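Side-chain contacts in Phenylalanine/tyrosine ammonia-lyase (Rhodosporidium toruloides, PDB 1Y2M), which catalyses the non-oxidative deamination of L-phenylalanine and L-tyrosine to trans-cinnamic acid and p-coumaric acid, releasing ammonium: residues H287-L292 with E700-G705; K50-P55 with I707-L712. All blocks are in the same frame, centred on the assembly; numbering follows the deposited sequence.

Contact 1 of 2, residues H287-L292 with E700-G705; sequences HMLSLL and EAIKSG
Ile702 reaches across to Leu289 and Leu292, two residues about one helical turn apart, and these three side chains make the whole of the contact. Each arm of the isoleucine has its own partner: the branch methyl CG2 meets Leu289 CD2 at 3.9 Å, and the terminal CD1 lies 3.7 Å from CD2 of Leu292. Ile702 crosses both leucines at about a right angle, and the closest approaches are between methyl groups, with the methylene CG1 a little further from Leu292 CD2. A beta-branched residue suits this place, because its fork divides at CB and can serve two neighbours on the facing helix. Leu292 carries its CG anti to the backbone N (chi1 175°), which sends CD2 out to the isoleucine's end. The backbones stay well apart, with the CA atoms of Leu289 and Ile702 8.3 Å from each other, and just 101 Å² is buried; the atoms that meet are all side-chain carbons. Beyond Ile702 the chain soon leaves the helix: Gly705 N bonds to Ile702 O (3.0 Å), and Gly705 takes a positive phi of 80°, a conformation easy for a residue without CB. Helix 506-560 borders the contact, with Ser521 touching both Leu289 and Ile702, and Leu524 meeting Leu292. The long helix 273-303 thus has helix 691-703 and helix 506-560 as neighbours here, while its His287 packs on helices 44-52 and 368-391.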
# COMPACT_ATOMS: atom_id res chain seq x y z
N HIS B 287 -5.19 18.60 13.65
CA HIS B 287 -4.50 19.89 13.94
C HIS B 287 -3.93 19.88 15.35
O HIS B 287 -2.82 20.37 15.62
CB HIS B 287 -5.48 21.04 13.87
CG HIS B 287 -5.84 21.51 12.48
ND1 HIS B 287 -4.91 21.82 11.51
CD2 HIS B 287 -7.06 21.83 11.96
CE1 HIS B 287 -5.55 22.26 10.44
NE2 HIS B 287 -6.85 22.29 10.69
N MSE B 288 -4.72 19.34 16.28
CA MSE B 288 -4.30 19.32 17.68
C MSE B 288 -3.08 18.44 17.87
O MSE B 288 -2.16 18.75 18.61
CB MSE B 288 -5.40 18.84 18.62
CG MSE B 288 -6.70 19.54 18.47
SE MSE B 288 -6.54 21.49 18.63
CE MSE B 288 -8.38 21.85 17.90
N LEU B 289 -3.06 17.31 17.16
CA LEU B 289 -2.02 16.34 17.30
C LEU B 289 -0.74 16.92 16.64
O LEU B 289 0.34 16.70 17.13
CB LEU B 289 -2.42 15.02 16.66
CG LEU B 289 -3.47 14.19 17.37
CD1 LEU B 289 -3.92 13.05 16.48
CD2 LEU B 289 -2.92 13.63 18.68
N SER B 290 -0.88 17.73 15.61
CA SER B 290 0.25 18.40 14.99
C SER B 290 0.87 19.36 15.98
O SER B 290 2.09 19.41 16.15
CB SER B 290 -0.26 19.21 13.79
OG SER B 290 0.76 19.98 13.21
N LEU B 291 0.03 20.11 16.70
CA LEU B 291 0.55 21.06 17.71
C LEU B 291 1.19 20.32 18.86
O LEU B 291 2.23 20.72 19.39
CB LEU B 291 -0.53 22.03 18.19
CG LEU B 291 -1.03 23.03 17.13
CD1 LEU B 291 -2.04 24.01 17.77
CD2 LEU B 291 0.09 23.80 16.49
N LEU B 292 0.60 19.22 19.26
CA LEU B 292 1.17 18.39 20.35
C LEU B 292 2.54 17.80 19.95
O LEU B 292 3.45 17.70 20.76
CB LEU B 292 0.18 17.32 20.79
CG LEU B 292 0.62 16.29 21.83
CD1 LEU B 292 1.03 17.02 23.14
CD2 LEU B 292 -0.42 15.23 22.11
N GLU B 700 -6.81 9.90 27.27
CA GLU B 700 -8.21 10.33 27.42
C GLU B 700 -8.34 11.84 27.34
O GLU B 700 -9.29 12.35 26.74
CB GLU B 700 -8.81 9.76 28.70
CG GLU B 700 -9.03 8.25 28.59
CD GLU B 700 -9.56 7.56 29.85
OE1 GLU B 700 -9.43 8.12 30.96
OE2 GLU B 700 -10.15 6.45 29.73
N ALA B 701 -7.36 12.55 27.90
CA ALA B 701 -7.29 14.01 27.79
C ALA B 701 -7.03 14.53 26.39
O ALA B 701 -7.45 15.64 26.04
CB ALA B 701 -6.26 14.56 28.77
N ILE B 702 -6.34 13.74 25.57
CA ILE B 702 -6.16 14.06 24.16
C ILE B 702 -7.51 13.83 23.44
O ILE B 702 -8.03 14.71 22.77
CB ILE B 702 -5.02 13.24 23.51
CG1 ILE B 702 -3.68 13.66 24.15
CG2 ILE B 702 -4.99 13.47 22.02
CD1 ILE B 702 -2.55 12.72 23.82
N LYS B 703 -8.07 12.65 23.61
CA LYS B 703 -9.28 12.29 22.84
C LYS B 703 -10.48 13.18 23.15
O LYS B 703 -11.26 13.52 22.23
CB LYS B 703 -9.62 10.81 23.04
CG LYS B 703 -8.64 9.80 22.55
CD LYS B 703 -8.32 9.89 21.03
CE LYS B 703 -9.50 9.60 20.11
NZ LYS B 703 -10.07 8.27 20.31
N SER B 704 -10.59 13.60 24.39
CA SER B 704 -11.68 14.45 24.85
C SER B 704 -11.48 15.90 24.41
O SER B 704 -12.41 16.69 24.50
CB SER B 704 -11.80 14.45 26.37
OG SER B 704 -10.70 15.16 26.96
N GLY B 705 -10.27 16.26 24.00
CA GLY B 705 -9.91 17.64 23.66
C GLY B 705 -9.60 18.49 24.89
O GLY B 705 -9.33 19.71 24.74

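Contact 2 of 2, residues K50-P55 with I707-L712; sequences KMLAAP and INNVLL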
# COMPACT_ATOMS: atom_id res chain seq x y z
N LYS B 50 -9.13 29.84 16.32
CA LYS B 50 -10.47 30.21 15.88
C LYS B 50 -11.43 29.07 16.08
O LYS B 50 -12.58 29.25 16.48
CB LYS B 50 -10.43 30.62 14.42
CG LYS B 50 -9.63 31.91 14.19
CD LYS B 50 -10.29 33.16 14.84
CE LYS B 50 -9.23 34.11 15.45
NZ LYS B 50 -8.22 34.56 14.44
N MSE B 51 -10.97 27.86 15.82
CA MSE B 51 -11.85 26.68 16.04
C MSE B 51 -12.28 26.54 17.48
O MSE B 51 -13.44 26.29 17.78
CB MSE B 51 -11.14 25.38 15.61
CG MSE B 51 -10.95 25.25 14.16
SE MSE B 51 -10.68 23.30 13.73
CE MSE B 51 -12.63 22.69 13.63
N LEU B 52 -11.33 26.71 18.38
CA LEU B 52 -11.56 26.50 19.79
C LEU B 52 -12.40 27.61 20.37
O LEU B 52 -12.98 27.45 21.43
CB LEU B 52 -10.23 26.33 20.55
CG LEU B 52 -9.41 25.07 20.23
CD1 LEU B 52 -8.11 25.09 21.00
CD2 LEU B 52 -10.14 23.78 20.53
N ALA B 53 -12.45 28.74 19.67
CA ALA B 53 -13.28 29.89 20.08
C ALA B 53 -14.75 29.75 19.63
O ALA B 53 -15.57 30.58 19.98
CB ALA B 53 -12.69 31.18 19.52
N ALA B 54 -15.10 28.73 18.84
CA ALA B 54 -16.49 28.55 18.43
C ALA B 54 -17.39 28.48 19.67
O ALA B 54 -17.09 27.71 20.59
CB ALA B 54 -16.64 27.29 17.64
N PRO B 55 -18.46 29.30 19.73
CA PRO B 55 -19.47 29.20 20.81
C PRO B 55 -20.02 27.79 20.96
O PRO B 55 -20.13 27.08 19.96
CB PRO B 55 -20.59 30.14 20.35
CG PRO B 55 -19.97 31.06 19.43
CD PRO B 55 -18.78 30.38 18.78
N ILE B 707 -6.88 18.62 26.42
CA ILE B 707 -5.51 19.11 26.23
C ILE B 707 -5.47 20.32 25.27
O ILE B 707 -4.50 21.08 25.20
CB ILE B 707 -4.60 18.00 25.70
CG1 ILE B 707 -3.16 18.34 25.99
CG2 ILE B 707 -4.91 17.69 24.20
CD1 ILE B 707 -2.28 17.19 25.80
N ASN B 708 -6.54 20.49 24.49
CA ASN B 708 -6.51 21.48 23.41
C ASN B 708 -6.27 22.89 23.86
O ASN B 708 -5.40 23.56 23.30
CB ASN B 708 -7.76 21.46 22.56
CG ASN B 708 -7.96 20.11 21.83
OD1 ASN B 708 -7.03 19.28 21.76
ND2 ASN B 708 -9.20 19.88 21.31
N ASN B 709 -6.97 23.35 24.90
CA ASN B 709 -6.72 24.72 25.40
C ASN B 709 -5.35 24.89 26.05
O ASN B 709 -4.84 25.98 26.11
CB ASN B 709 -7.84 25.16 26.35
CG ASN B 709 -9.14 25.56 25.60
OD1 ASN B 709 -9.12 25.91 24.40
ND2 ASN B 709 -10.26 25.52 26.32
N VAL B 710 -4.79 23.80 26.52
CA VAL B 710 -3.40 23.78 27.04
C VAL B 710 -2.38 24.05 25.95
O VAL B 710 -1.52 24.88 26.14
CB VAL B 710 -3.10 22.45 27.75
CG1 VAL B 710 -1.75 22.51 28.40
CG2 VAL B 710 -4.16 22.16 28.75
N LEU B 711 -2.51 23.38 24.81
CA LEU B 711 -1.66 23.61 23.63
C LEU B 711 -1.80 25.04 23.19
O LEU B 711 -0.79 25.69 22.86
CB LEU B 711 -2.07 22.64 22.52
CG LEU B 711 -1.83 21.17 22.88
CD1 LEU B 711 -2.46 20.26 21.83
CD2 LEU B 711 -0.34 20.94 22.94
N LEU B 712 -3.03 25.55 23.21
CA LEU B 712 -3.25 26.94 22.76
C LEU B 712 -2.56 27.91 23.69
O LEU B 712 -1.86 28.81 23.25
CB LEU B 712 -4.74 27.25 22.64
CG LEU B 712 -5.09 28.60 22.01
CD1 LEU B 712 -4.59 28.72 20.58
CD2 LEU B 712 -6.62 28.83 22.07
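Between 50-55 and 707-712 the backbones come nearest at Leu52 and Asn709, whose CA atoms are 7.6 Å apart, a spacing that a single leucine side chain can bridge. Leu52 supplies everything from its side. With CG anti to the carbonyl carbon (chi1 -67°), its two methyls are carried to the other helix, CD1 among Asn708, Asn709 and Leu712, CD2 on Asn708 alone. CD1 lies 3.6 Å from Asn709 OD1 and 3.9 Å from the backbone Asn708 O, both van der Waals contacts. Leu712 CD2 comes to 4.2 Å from Leu52 CD1. Leu52 CD2 rests 3.9 Å from Asn708 CB, the aliphatic part of that asparagine, as the two side chains cross. Asn709 slides past the leucine in the opposite direction; its amide suits the exposed margin, whereas Leu712, a turn further on, adds an apolar surface. Trimming Leu52 to an alanine would probably open a gap against Asn708 and leave the Leu712 methyl without its partner across the contact. Asn708 also touches helix 273-303. This is helix-on-helix packing within the largely helical fold of the PAL/histidase family, away from the known catalytic and cinnamate-binding residues, bringing an N-terminal helix against the last helix of the chain.

From the N terminus the chain passes first through 50-55, then 287-292, and only near its end through 700-705 and 707-712. Contact 2 therefore closes the larger loop, and contact 1 is nested within it. Their C-terminal halves belong to successive helices, 691-703 and 708-714, and the turn between them carries a probable hydrogen bond from Ile707 N to Ala701 O (3.1 Å). Met288, present as selenomethionine within 287-292, also joins the two contacts: its CE packs against Leu52 CD2 at 3.7 Å, and its O against Leu711 CD1. Contact 1 ties helix 691-703 to the long helix 273-303, and contact 2 ties helix 44-52 to helix 708-714.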